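Long-range contact in Dbv8 protein (Nonomuraea, PDB 4MFZ), which probably transfers long aliphatic acyl groups from acyl-CoA to an amino group of glycopeptide antibiotics, and binds decanoyl-CoA: residues I294-F299 / L315-V320. Residues are numbered along the deposited sequence; the frame is centred on the assembly and turned at random.
Sequences ILEFVF and LEKAVV. With MFK (decanoyl-CoA), chain B.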
loop_
_atom_site.group_PDB
_atom_site.type_symbol
_atom_site.label_atom_id
_atom_site.label_comp_id
_atom_site.label_asym_id
_atom_site.label_seq_id
_atom_site.Cartn_x
_atom_site.Cartn_y
_atom_site.Cartn_z
ATOM N N ILE A 294 -10.185 -12.945 1.977
ATOM C CA ILE A 294 -10.925 -12.761 3.229
ATOM C C ILE A 294 -10.106 -13.204 4.453
ATOM O O ILE A 294 -10.105 -12.539 5.483
ATOM C CB ILE A 294 -12.311 -13.409 3.192
ATOM C CG1 ILE A 294 -13.202 -12.776 4.265
ATOM C CG2 ILE A 294 -12.200 -14.925 3.300
ATOM C CD1 ILE A 294 -14.682 -12.944 4.032
ATOM N N LEU A 295 -9.379 -14.301 4.307
ATOM C CA LEU A 295 -8.487 -14.790 5.351
ATOM C C LEU A 295 -7.382 -13.789 5.582
ATOM O O LEU A 295 -6.944 -13.608 6.717
ATOM C CB LEU A 295 -7.896 -16.148 4.955
ATOM C CG LEU A 295 -8.884 -17.327 4.996
ATOM C CD1 LEU A 295 -8.290 -18.577 4.348
ATOM C CD2 LEU A 295 -9.373 -17.610 6.407
ATOM N N GLU A 296 -6.951 -13.126 4.505
ATOM C CA GLU A 296 -5.951 -12.083 4.599
ATOM C C GLU A 296 -6.450 -10.894 5.411
ATOM O O GLU A 296 -5.805 -10.476 6.375
ATOM C CB GLU A 296 -5.504 -11.628 3.203
ATOM C CG GLU A 296 -4.677 -10.344 3.169
ATOM C CD GLU A 296 -3.290 -10.476 3.796
ATOM O OE1 GLU A 296 -2.759 -11.609 3.907
ATOM O OE2 GLU A 296 -2.710 -9.426 4.161
ATOM N N PHE A 297 -7.586 -10.336 5.021
ATOM C CA PHE A 297 -8.001 -9.079 5.608
ATOM C C PHE A 297 -8.745 -9.271 6.928
ATOM O O PHE A 297 -8.903 -8.321 7.687
ATOM C CB PHE A 297 -8.856 -8.281 4.629
ATOM C CG PHE A 297 -8.091 -7.737 3.443
ATOM C CD1 PHE A 297 -7.482 -6.477 3.501
ATOM C CD2 PHE A 297 -8.001 -8.468 2.258
ATOM C CE1 PHE A 297 -6.786 -5.977 2.406
ATOM C CE2 PHE A 297 -7.309 -7.979 1.161
ATOM C CZ PHE A 297 -6.699 -6.733 1.238
ATOM N N VAL A 298 -9.225 -10.480 7.199
ATOM C CA VAL A 298 -9.894 -10.715 8.478
ATOM C C VAL A 298 -8.906 -11.246 9.528
ATOM O O VAL A 298 -9.029 -10.904 10.701
ATOM C CB VAL A 298 -11.155 -11.608 8.360
ATOM C CG1 VAL A 298 -11.824 -11.804 9.713
ATOM C CG2 VAL A 298 -12.157 -10.987 7.402
ATOM N N PHE A 299 -7.918 -12.043 9.105
ATOM C CA PHE A 299 -6.985 -12.679 10.056
ATOM C C PHE A 299 -5.513 -12.415 9.810
ATOM O O PHE A 299 -4.689 -12.770 10.632
ATOM C CB PHE A 299 -7.159 -14.201 10.090
ATOM C CG PHE A 299 -8.522 -14.659 10.487
ATOM C CD1 PHE A 299 -8.892 -14.718 11.837
ATOM C CD2 PHE A 299 -9.425 -15.078 9.517
ATOM C CE1 PHE A 299 -10.164 -15.166 12.205
ATOM C CE2 PHE A 299 -10.695 -15.532 9.872
ATOM C CZ PHE A 299 -11.063 -15.577 11.222
ATOM N N LEU A 315 -17.901 -11.753 12.427
ATOM C CA LEU A 315 -17.231 -12.024 11.146
ATOM C C LEU A 315 -16.160 -13.133 11.210
ATOM O O LEU A 315 -16.075 -13.967 10.293
ATOM C CB LEU A 315 -16.649 -10.756 10.527
ATOM C CG LEU A 315 -15.948 -10.926 9.178
ATOM C CD1 LEU A 315 -16.857 -11.561 8.123
ATOM C CD2 LEU A 315 -15.461 -9.569 8.709
ATOM N N GLU A 316 -15.332 -13.118 12.259
ATOM C CA GLU A 316 -14.324 -14.174 12.476
ATOM C C GLU A 316 -14.981 -15.554 12.539
ATOM O O GLU A 316 -14.513 -16.515 11.881
ATOM C CB GLU A 316 -13.501 -13.910 13.750
ATOM C CG GLU A 316 -12.666 -12.636 13.707
ATOM C CD GLU A 316 -12.041 -12.272 15.047
ATOM O OE1 GLU A 316 -12.551 -12.667 16.132
ATOM O OE2 GLU A 316 -11.019 -11.560 15.018
ATOM N N LYS A 317 -16.075 -15.637 13.307
ATOM C CA LYS A 317 -16.872 -16.857 13.429
ATOM C C LYS A 317 -17.384 -17.281 12.048
ATOM O O LYS A 317 -17.154 -18.425 11.632
ATOM C CB LYS A 317 -18.041 -16.648 14.414
ATOM C CG LYS A 317 -17.635 -16.679 15.883
ATOM C CD LYS A 317 -18.827 -16.379 16.776
ATOM C CE LYS A 317 -18.388 -15.745 18.092
ATOM N NZ LYS A 317 -19.523 -15.606 19.056
ATOM N N ALA A 318 -18.028 -16.337 11.345
ATOM C CA ALA A 318 -18.568 -16.541 9.986
ATOM C C ALA A 318 -17.545 -17.043 8.974
ATOM O O ALA A 318 -17.844 -17.954 8.206
ATOM C CB ALA A 318 -19.197 -15.263 9.444
ATOM N N VAL A 319 -16.377 -16.406 8.927
ATOM C CA VAL A 319 -15.373 -16.796 7.944
ATOM C C VAL A 319 -15.008 -18.268 8.142
ATOM O O VAL A 319 -15.124 -19.064 7.210
ATOM C CB VAL A 319 -14.123 -15.887 7.977
ATOM C CG1 VAL A 319 -13.012 -16.482 7.131
ATOM C CG2 VAL A 319 -14.473 -14.494 7.468
ATOM N N VAL A 320 -14.633 -18.622 9.371
ATOM C CA VAL A 320 -14.242 -19.989 9.734
ATOM C C VAL A 320 -15.362 -21.014 9.534
ATOM O O VAL A 320 -15.147 -22.082 8.891
ATOM C CB VAL A 320 -13.674 -20.031 11.173
ATOM C CG1 VAL A 320 -13.676 -21.447 11.751
ATOM C CG2 VAL A 320 -12.273 -19.411 11.189
HETATM C CCG MFK B . -18.535 -0.756 2.905
HETATM C CCF MFK B . -18.758 0.049 1.626
HETATM C CCE MFK B . -17.454 0.149 0.864
HETATM C CCD MFK B . -17.267 -1.123 0.075
HETATM C CCC MFK B . -16.322 -0.829 -1.072
HETATM C CCB MFK B . -15.053 -1.631 -0.914
HETATM C CCA MFK B . -14.311 -1.578 -2.237
HETATM C CBZ MFK B . -13.010 -0.822 -2.016
HETATM C CAK MFK B . -11.841 -1.776 -2.164
HETATM C CAJ MFK B . -11.082 -1.878 -0.834
HETATM O OAL MFK B . -10.974 -0.917 -0.065
HETATM S SAI MFK B . -10.379 -3.458 -0.551
HETATM C CAH MFK B . -9.643 -3.276 1.128
HETATM C CAG MFK B . -10.702 -3.256 2.235
HETATM N NAF MFK B . -9.987 -3.013 3.499
HETATM C CAE MFK B . -10.012 -3.873 4.533
HETATM O OAM MFK B . -10.665 -4.914 4.549
HETATM C CAD MFK B . -9.181 -3.437 5.759
HETATM C CAC MFK B . -9.477 -4.365 6.953
HETATM N NAB MFK B . -10.920 -4.367 7.271
HETATM C CAA MFK B . -11.365 -3.575 8.258
HETATM O OAO MFK B . -10.617 -2.834 8.914
HETATM C CAN MFK B . -12.865 -3.654 8.581
HETATM O OAU MFK B . -13.470 -4.803 7.945
HETATM C CAP MFK B . -13.635 -2.362 8.230
HETATM C CAR MFK B . -13.459 -2.048 6.752
HETATM C CAS MFK B . -13.160 -1.153 9.031
HETATM C CAQ MFK B . -15.118 -2.579 8.517
HETATM O OAT MFK B . -15.249 -2.886 9.889
HETATM P PAV MFK B . -16.561 -2.500 10.742
HETATM O OAX MFK B . -16.901 -1.078 10.579
HETATM O OAW MFK B . -16.380 -3.043 12.120
HETATM O OAY MFK B . -17.602 -3.405 9.911
HETATM P PAZ MFK B . -19.052 -3.908 10.380
HETATM O OBA MFK B . -19.773 -4.372 9.055
HETATM O OBB MFK B . -19.847 -2.885 11.092
HETATM O "O5'" MFK B . -18.796 -5.310 11.128
HETATM C "C5'" MFK B . -19.830 -6.117 11.647
HETATM C "C4'" MFK B . -19.170 -7.303 12.358
HETATM O "O4'" MFK B . -17.987 -7.866 11.667
HETATM C "C3'" MFK B . -18.640 -6.898 13.713
HETATM O "O3'" MFK B . -18.720 -8.046 14.558
HETATM P PBV MFK B . -19.305 -7.865 16.060
HETATM O OBW MFK B . -18.116 -7.115 16.792
HETATM O OBY MFK B . -19.446 -9.389 16.607
HETATM O OBX MFK B . -20.500 -7.035 16.190
HETATM C "C2'" MFK B . -17.186 -6.555 13.376
HETATM O "O2'" MFK B . -16.324 -6.555 14.499
HETATM C "C1'" MFK B . -16.805 -7.682 12.463
HETATM N N9 MFK B . -15.663 -7.304 11.589
HETATM C C8 MFK B . -15.709 -6.490 10.528
HETATM N N7 MFK B . -14.474 -6.422 10.012
HETATM C C5 MFK B . -13.679 -7.239 10.720
HETATM C C4 MFK B . -14.425 -7.775 11.692
HETATM N N3 MFK B . -13.897 -8.670 12.540
HETATM C C2 MFK B . -12.461 -9.049 12.574
HETATM N N1 MFK B . -11.747 -8.388 11.464
HETATM C C6 MFK B . -12.371 -7.554 10.620
HETATM N N6 MFK B . -11.677 -6.995 9.631
#
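Val-319 is a knob fitted among Ile-294, Leu-295, Val-298 and Phe-299, and branching at CB gives it two methyls that divide the work. With chi1 at 169°, Val-319 CG1 is sent toward the ring edge, 3.7 Å from Phe-299 CE2, and also touches Leu-295. That leaves Val-319 CG2, beside the backbone N, to meet Ile-294 CD1 tip to tip at 3.8 Å; the longer isoleucine and the valine together bridge segments whose axes come no nearer than 10.7 Å. Phe-299 slides past Val-319, bringing Phe-299 CZ to 3.6 Å from the backbone Glu-316 O at the ring edge, while the neighbouring Val-298 CG1 lies over one face, offset toward the rim. In this GNAT-like domain segments 294-299 and 315-320, on helices 291-299 and 314-324, run roughly antiparallel (156°) and border the acyl-CoA pocket at the adenine. Val-298 CG2 packs on Leu-315 CD2 (3.8 Å), and that same leucine methyl reaches adenine N7 of decanoyl-CoA at 3.5 Å, giving the base an apolar neighbour. Glu-316 serves both sides with its aliphatic part: Glu-316 CG lies 3.9 Å from Phe-299 CE1 and also touches adenine C2. Farther out, Glu-316 OE1 accepts a hydrogen bond from Ser-313 N, tethering the carboxylate, and Trp-257 packs against Ile-294 and Leu-315.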